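Local coordinates for superkiller protein 7 (Saccharomyces cerevisiae, PDB 4ZKE) that binds GTP through an elongation-factor-like G domain and probably links the Ski complex to the exosome in cytoplasmic mRNA decay and surveillance, at residues T34-L39 with L104-T109; L23-T28 with E130-V135. All coordinates share one frame; numbering follows the deposited sequence.

Contact 1 (T34-L39 with L104-T109); sequences TLLGHL and LTLIDT. With GTP (guanosine-5'-triphosphate), chain C.
Leu36 lays its two methyls on Leu106 and Asp108 of strand 104-108. Leu36 CD1 meets Leu106 CD1 at 3.6 Å and also lies near its CB. The other branch, CD2, reaches Asp108 CB at 3.8 Å and so packs on the aliphatic part of that side chain. With CG anti to the backbone N (chi1 -165°), the branch point is carried toward the strand, and one methyl goes to each residue. Leu39, one turn further on, adds CD2 to Leu106 CD1 at 4.0 Å, with the two side chains at about a right angle. No hydrogen bond joins the segments; the contact is small and apolar. Asp108 OD2 bonds Ser33 OG, and the nearest side-chain atom of Asp108 is about 4 Å from the bound magnesium. Thr34 grips GTP O1A twice, through its N at 2.9 Å and its OG1 at 2.7 Å. This is consistent with the helix after a P-loop resting on the strand that leads to the magnesium site, as in other translational GTPases. Segment 34-39 runs roughly antiparallel to strand 104-108, at 154°. Strand 102-108 sits between 89-93 and 18-25, and helix 256-267 packs on Leu39 and Leu104.

Contact 2 (L23-T28 with E130-V135); sequences LFLGDT and EVYVLV. With GTP (guanosine-5'-triphosphate), chain C.
Leu23 and Leu25 pair with Val131, Val133 and Val135 through a parallel ladder of backbone hydrogen bonds. Leu23 N gives to Val131 O at 3.0 Å and Val133 N to Leu23 O at 2.8 Å. Leu25 N gives to Val133 O and Val135 N to Leu25 O, the latter nearly straight (175°). CA-H...O contacts supplement the ladder, such as Phe24 CA to Val133 O at 3.3 Å. Phe24 CG is anti to the carbonyl carbon (chi1 -69°), which sets the ring beside Val133, both side chains pointing the same way. Val133 CB makes a CH-pi contact over one face of the Phe24 ring, 4.0 Å from its centroid. Val133 CG1 comes to Phe24 CD2 at 3.5 Å, and Val135 CG2 touches the ring edge. Were Phe24 an alanine, Val133 and Val135 would be likely to lose the ring they pack on, with a gap opened there. On the other face, Leu25 CD1 meets Tyr132 CD1 at 4.0 Å. At Gly26 the chain passes toward the probable P-loop; a side chain there would clash with Val135 O. Thr28 OG1 bonds GTP O2G at 2.6 Å. Backbone N-H and C=O groups are thus matched between the strands, while side chains pack apolarly on both faces.

From the N terminus, strand 18-25 comes first and leads through the probable P-loop into helix 32-42. The chain then passes through several helices and strand 89-93 to strand 102-108, where contact 1 closes its loop of 64 residues. Helix 113-127 follows, and strand 131-137 returns beside 18-25 to close the longer loop of contact 2. Contact 1 therefore lies wholly within the span of contact 2. Strand 18-25 stands between 102-108 and 131-137 in the sheet, so the two contacts meet there: Ile107 pairs with Phe24 through the backbone, and Leu36 packs on the Phe24 ring. Together they tie the central sheet to helix 32-42 and the bound GTP.

Contact 1 (T34-L39 with L104-T109)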
loop_
_atom_site.group_PDB
_atom_site.type_symbol
_atom_site.label_atom_id
_atom_site.label_comp_id
_atom_site.label_asym_id
_atom_site.label_seq_id
_atom_site.Cartn_x
_atom_site.Cartn_y
_atom_site.Cartn_z
ATOM N N THR A 34 12.087 -6.757 -10.195
ATOM C CA THR A 34 12.912 -7.922 -10.497
ATOM C C THR A 34 12.884 -8.930 -9.351
ATOM O O THR A 34 12.533 -10.094 -9.544
ATOM C CB THR A 34 14.374 -7.511 -10.774
ATOM O OG1 THR A 34 14.417 -6.651 -11.919
ATOM C CG2 THR A 34 15.255 -8.735 -11.026
ATOM N N LEU A 35 13.253 -8.470 -8.159
ATOM C CA LEU A 35 13.349 -9.337 -6.991
ATOM C C LEU A 35 12.025 -10.021 -6.713
ATOM O O LEU A 35 11.966 -11.217 -6.422
ATOM C CB LEU A 35 13.787 -8.534 -5.766
ATOM C CG LEU A 35 13.994 -9.328 -4.473
ATOM C CD1 LEU A 35 15.177 -8.762 -3.697
ATOM C CD2 LEU A 35 12.738 -9.310 -3.609
ATOM N N LEU A 36 10.958 -9.245 -6.812
ATOM C CA LEU A 36 9.635 -9.721 -6.459
ATOM C C LEU A 36 9.105 -10.698 -7.513
ATOM O O LEU A 36 8.363 -11.628 -7.197
ATOM C CB LEU A 36 8.708 -8.521 -6.278
ATOM C CG LEU A 36 7.366 -8.704 -5.581
ATOM C CD1 LEU A 36 7.557 -9.433 -4.279
ATOM C CD2 LEU A 36 6.744 -7.347 -5.314
ATOM N N GLY A 37 9.507 -10.501 -8.764
ATOM C CA GLY A 37 9.197 -11.453 -9.815
ATOM C C GLY A 37 9.946 -12.759 -9.609
ATOM O O GLY A 37 9.402 -13.842 -9.831
ATOM N N HIS A 38 11.199 -12.657 -9.171
ATOM C CA HIS A 38 12.038 -13.831 -8.958
ATOM C C HIS A 38 11.537 -14.615 -7.747
ATOM O O HIS A 38 11.576 -15.844 -7.734
ATOM C CB HIS A 38 13.504 -13.417 -8.774
ATOM C CG HIS A 38 14.487 -14.514 -9.048
ATOM N ND1 HIS A 38 15.767 -14.267 -9.498
ATOM C CD2 HIS A 38 14.385 -15.860 -8.933
ATOM C CE1 HIS A 38 16.408 -15.412 -9.651
ATOM N NE2 HIS A 38 15.593 -16.394 -9.314
ATOM N N LEU A 39 11.049 -13.901 -6.737
ATOM C CA LEU A 39 10.484 -14.549 -5.559
ATOM C C LEU A 39 9.284 -15.403 -5.950
ATOM O O LEU A 39 9.179 -16.559 -5.538
ATOM C CB LEU A 39 10.071 -13.515 -4.510
ATOM C CG LEU A 39 9.477 -14.068 -3.212
ATOM C CD1 LEU A 39 10.463 -14.986 -2.494
ATOM C CD2 LEU A 39 9.053 -12.923 -2.304
ATOM N N LEU A 104 -0.020 -14.756 1.724
ATOM C CA LEU A 104 1.027 -13.744 1.699
ATOM C C LEU A 104 0.755 -12.763 0.569
ATOM O O LEU A 104 0.814 -13.130 -0.604
ATOM C CB LEU A 104 2.403 -14.394 1.528
ATOM C CG LEU A 104 3.602 -13.452 1.360
ATOM C CD1 LEU A 104 3.726 -12.504 2.542
ATOM C CD2 LEU A 104 4.878 -14.254 1.187
ATOM N N THR A 105 0.443 -11.521 0.928
ATOM C CA THR A 105 0.201 -10.475 -0.060
ATOM C C THR A 105 1.471 -9.666 -0.286
ATOM O O THR A 105 2.009 -9.054 0.638
ATOM C CB THR A 105 -0.946 -9.538 0.371
ATOM O OG1 THR A 105 -2.157 -10.292 0.485
ATOM C CG2 THR A 105 -1.158 -8.419 -0.648
ATOM N N LEU A 106 1.945 -9.680 -1.527
ATOM C CA LEU A 106 3.117 -8.917 -1.927
ATOM C C LEU A 106 2.703 -7.701 -2.754
ATOM O O LEU A 106 1.973 -7.835 -3.738
ATOM C CB LEU A 106 4.073 -9.798 -2.727
ATOM C CG LEU A 106 4.473 -11.129 -2.081
ATOM C CD1 LEU A 106 5.268 -11.992 -3.057
ATOM C CD2 LEU A 106 5.268 -10.895 -0.807
ATOM N N ILE A 107 3.170 -6.521 -2.357
ATOM C CA ILE A 107 2.808 -5.288 -3.052
ATOM C C ILE A 107 4.028 -4.560 -3.617
ATOM O O ILE A 107 4.940 -4.169 -2.883
ATOM C CB ILE A 107 2.030 -4.331 -2.127
ATOM C CG1 ILE A 107 0.740 -5.006 -1.648
ATOM C CG2 ILE A 107 1.702 -3.026 -2.859
ATOM C CD1 ILE A 107 -0.052 -4.209 -0.642
ATOM N N ASP A 108 4.020 -4.383 -4.935
ATOM C CA ASP A 108 5.065 -3.648 -5.637
ATOM C C ASP A 108 4.657 -2.188 -5.754
ATOM O O ASP A 108 3.473 -1.882 -5.885
ATOM C CB ASP A 108 5.308 -4.252 -7.025
ATOM C CG ASP A 108 6.546 -3.692 -7.707
ATOM O OD1 ASP A 108 7.417 -3.123 -7.015
ATOM O OD2 ASP A 108 6.652 -3.835 -8.945
ATOM N N THR A 109 5.630 -1.286 -5.688
ATOM C CA THR A 109 5.351 0.139 -5.818
ATOM C C THR A 109 6.400 0.798 -6.698
ATOM O O THR A 109 7.541 0.339 -6.755
ATOM C CB THR A 109 5.319 0.851 -4.450
ATOM O OG1 THR A 109 6.633 0.870 -3.881
ATOM C CG2 THR A 109 4.361 0.156 -3.499
HETATM P PG GTP C . 11.268 1.014 -10.365
HETATM O O1G GTP C . 10.081 0.206 -10.828
HETATM O O2G GTP C . 11.469 2.169 -11.316
HETATM O O3G GTP C . 11.054 1.550 -8.969
HETATM O O3B GTP C . 12.591 0.096 -10.397
HETATM P PB GTP C . 12.681 -1.238 -9.506
HETATM O O1B GTP C . 11.392 -2.016 -9.645
HETATM O O2B GTP C . 12.957 -0.920 -8.055
HETATM O O3A GTP C . 13.904 -2.090 -10.122
HETATM P PA GTP C . 13.835 -2.963 -11.479
HETATM O O1A GTP C . 13.265 -4.319 -11.159
HETATM O O2A GTP C . 13.062 -2.280 -12.583
HETATM O "O5'" GTP C . 15.381 -3.125 -11.898
HETATM C "C5'" GTP C . 16.182 -2.027 -12.283
HETATM C "C4'" GTP C . 17.366 -2.556 -13.086
HETATM O "O4'" GTP C . 18.248 -3.211 -12.198
HETATM C "C3'" GTP C . 16.954 -3.567 -14.140
HETATM O "O3'" GTP C . 17.606 -3.280 -15.355
HETATM C "C2'" GTP C . 17.422 -4.905 -13.614
HETATM O "O2'" GTP C . 17.890 -5.731 -14.655
HETATM C "C1'" GTP C . 18.519 -4.531 -12.629
HETATM N N9 GTP C . 18.538 -5.417 -11.455
HETATM C C8 GTP C . 17.519 -5.661 -10.572
HETATM N N7 GTP C . 17.971 -6.526 -9.633
HETATM C C5 GTP C . 19.265 -6.820 -9.897
HETATM C C6 GTP C . 20.202 -7.637 -9.267
HETATM O O6 GTP C . 19.913 -8.271 -8.251
HETATM N N1 GTP C . 21.468 -7.737 -9.797
HETATM C C2 GTP C . 21.804 -7.033 -10.934
HETATM N N2 GTP C . 23.027 -7.128 -11.443
HETATM N N3 GTP C . 20.875 -6.228 -11.550
HETATM C C4 GTP C . 19.628 -6.126 -11.042
#

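Contact 2 (L23-T28 with E130-V135)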
loop_
_atom_site.group_PDB
_atom_site.type_symbol
_atom_site.label_atom_id
_atom_site.label_comp_id
_atom_site.label_asym_id
_atom_site.label_seq_id
_atom_site.Cartn_x
_atom_site.Cartn_y
_atom_site.Cartn_z
ATOM N N LEU A 23 4.798 -4.815 1.883
ATOM C CA LEU A 23 4.908 -3.696 0.945
ATOM C C LEU A 23 6.364 -3.384 0.603
ATOM O O LEU A 23 7.162 -3.060 1.485
ATOM C CB LEU A 23 4.232 -2.446 1.524
ATOM C CG LEU A 23 4.183 -1.210 0.617
ATOM C CD1 LEU A 23 3.265 -1.450 -0.566
ATOM C CD2 LEU A 23 3.733 0.018 1.382
ATOM N N PHE A 24 6.694 -3.470 -0.682
ATOM C CA PHE A 24 8.044 -3.196 -1.159
ATOM C C PHE A 24 8.229 -1.728 -1.542
ATOM O O PHE A 24 7.442 -1.169 -2.307
ATOM C CB PHE A 24 8.372 -4.102 -2.347
ATOM C CG PHE A 24 8.513 -5.551 -1.970
ATOM C CD1 PHE A 24 7.399 -6.310 -1.665
ATOM C CD2 PHE A 24 9.760 -6.144 -1.904
ATOM C CE1 PHE A 24 7.525 -7.635 -1.306
ATOM C CE2 PHE A 24 9.892 -7.470 -1.547
ATOM C CZ PHE A 24 8.773 -8.216 -1.247
ATOM N N LEU A 25 9.280 -1.121 -0.995
ATOM C CA LEU A 25 9.557 0.304 -1.174
ATOM C C LEU A 25 11.011 0.523 -1.562
ATOM O O LEU A 25 11.874 -0.286 -1.237
ATOM C CB LEU A 25 9.248 1.075 0.112
ATOM C CG LEU A 25 7.805 1.018 0.604
ATOM C CD1 LEU A 25 7.742 1.339 2.081
ATOM C CD2 LEU A 25 6.938 1.982 -0.192
ATOM N N GLY A 26 11.277 1.626 -2.251
ATOM C CA GLY A 26 12.636 1.976 -2.621
ATOM C C GLY A 26 12.704 2.860 -3.849
ATOM O O GLY A 26 11.715 3.013 -4.570
ATOM N N ASP A 27 13.878 3.444 -4.082
ATOM C CA ASP A 27 14.105 4.293 -5.248
ATOM C C ASP A 27 13.934 3.510 -6.542
ATOM O O ASP A 27 13.877 2.281 -6.529
ATOM C CB ASP A 27 15.507 4.899 -5.213
ATOM C CG ASP A 27 15.760 5.716 -3.970
ATOM O OD1 ASP A 27 14.779 6.118 -3.312
ATOM O OD2 ASP A 27 16.944 5.957 -3.653
ATOM N N THR A 28 13.862 4.227 -7.659
ATOM C CA THR A 28 13.840 3.583 -8.962
ATOM C C THR A 28 15.151 2.833 -9.165
ATOM O O THR A 28 16.180 3.214 -8.597
ATOM C CB THR A 28 13.633 4.599 -10.109
ATOM O OG1 THR A 28 13.435 3.900 -11.344
ATOM C CG2 THR A 28 14.833 5.536 -10.245
ATOM N N GLU A 130 1.631 -5.077 7.349
ATOM C CA GLU A 130 2.272 -5.484 8.596
ATOM C C GLU A 130 3.787 -5.418 8.456
ATOM O O GLU A 130 4.506 -5.272 9.446
ATOM C CB GLU A 130 1.850 -6.905 8.999
ATOM C CG GLU A 130 0.380 -7.054 9.400
ATOM C CD GLU A 130 -0.535 -7.397 8.232
ATOM O OE1 GLU A 130 -0.137 -7.196 7.066
ATOM O OE2 GLU A 130 -1.661 -7.878 8.483
ATOM N N VAL A 131 4.260 -5.526 7.216
ATOM C CA VAL A 131 5.688 -5.558 6.924
ATOM C C VAL A 131 6.066 -4.588 5.808
ATOM O O VAL A 131 5.422 -4.554 4.756
ATOM C CB VAL A 131 6.138 -6.972 6.510
ATOM C CG1 VAL A 131 7.650 -7.035 6.355
ATOM C CG2 VAL A 131 5.661 -8.002 7.522
ATOM N N TYR A 132 7.116 -3.806 6.049
ATOM C CA TYR A 132 7.732 -2.992 5.013
ATOM C C TYR A 132 8.998 -3.685 4.534
ATOM O O TYR A 132 9.741 -4.250 5.340
ATOM C CB TYR A 132 8.070 -1.589 5.529
ATOM C CG TYR A 132 6.895 -0.809 6.075
ATOM C CD1 TYR A 132 5.932 -0.272 5.227
ATOM C CD2 TYR A 132 6.762 -0.589 7.439
ATOM C CE1 TYR A 132 4.860 0.453 5.728
ATOM C CE2 TYR A 132 5.695 0.132 7.946
ATOM C CZ TYR A 132 4.749 0.651 7.089
ATOM O OH TYR A 132 3.687 1.368 7.595
ATOM N N VAL A 133 9.235 -3.651 3.227
ATOM C CA VAL A 133 10.474 -4.168 2.661
ATOM C C VAL A 133 11.150 -3.066 1.864
ATOM O O VAL A 133 10.716 -2.719 0.764
ATOM C CB VAL A 133 10.234 -5.399 1.771
ATOM C CG1 VAL A 133 11.531 -5.860 1.119
ATOM C CG2 VAL A 133 9.653 -6.522 2.593
ATOM N N LEU A 134 12.214 -2.518 2.442
ATOM C CA LEU A 134 12.970 -1.442 1.822
ATOM C C LEU A 134 14.106 -2.018 0.992
ATOM O O LEU A 134 15.043 -2.606 1.534
ATOM C CB LEU A 134 13.516 -0.491 2.887
ATOM C CG LEU A 134 14.400 0.651 2.385
ATOM C CD1 LEU A 134 13.636 1.555 1.425
ATOM C CD2 LEU A 134 14.940 1.442 3.567
ATOM N N VAL A 135 14.013 -1.846 -0.322
ATOM C CA VAL A 135 14.997 -2.398 -1.245
ATOM C C VAL A 135 16.022 -1.337 -1.622
ATOM O O VAL A 135 15.666 -0.234 -2.030
ATOM C CB VAL A 135 14.326 -2.946 -2.519
ATOM C CG1 VAL A 135 15.356 -3.586 -3.438
ATOM C CG2 VAL A 135 13.245 -3.955 -2.152
HETATM P PG GTP C . 11.268 1.014 -10.365
HETATM O O1G GTP C . 10.081 0.206 -10.828
HETATM O O2G GTP C . 11.469 2.169 -11.316
HETATM O O3G GTP C . 11.054 1.550 -8.969
HETATM O O3B GTP C . 12.591 0.096 -10.397
HETATM P PB GTP C . 12.681 -1.238 -9.506
HETATM O O1B GTP C . 11.392 -2.016 -9.645
HETATM O O2B GTP C . 12.957 -0.920 -8.055
HETATM O O3A GTP C . 13.904 -2.090 -10.122
HETATM P PA GTP C . 13.835 -2.963 -11.479
HETATM O O1A GTP C . 13.265 -4.319 -11.159
HETATM O O2A GTP C . 13.062 -2.280 -12.583
HETATM O "O5'" GTP C . 15.381 -3.125 -11.898
HETATM C "C5'" GTP C . 16.182 -2.027 -12.283
HETATM C "C4'" GTP C . 17.366 -2.556 -13.086
HETATM O "O4'" GTP C . 18.248 -3.211 -12.198
HETATM C "C3'" GTP C . 16.954 -3.567 -14.140
HETATM O "O3'" GTP C . 17.606 -3.280 -15.355
HETATM C "C2'" GTP C . 17.422 -4.905 -13.614
HETATM O "O2'" GTP C . 17.890 -5.731 -14.655
HETATM C "C1'" GTP C . 18.519 -4.531 -12.629
HETATM N N9 GTP C . 18.538 -5.417 -11.455
HETATM C C8 GTP C . 17.519 -5.661 -10.572
HETATM N N7 GTP C . 17.971 -6.526 -9.633
HETATM C C5 GTP C . 19.265 -6.820 -9.897
HETATM C C6 GTP C . 20.202 -7.637 -9.267
HETATM O O6 GTP C . 19.913 -8.271 -8.251
HETATM N N1 GTP C . 21.468 -7.737 -9.797
HETATM C C2 GTP C . 21.804 -7.033 -10.934
HETATM N N2 GTP C . 23.027 -7.128 -11.443
HETATM N N3 GTP C . 20.875 -6.228 -11.550
HETATM C C4 GTP C . 19.628 -6.126 -11.042
#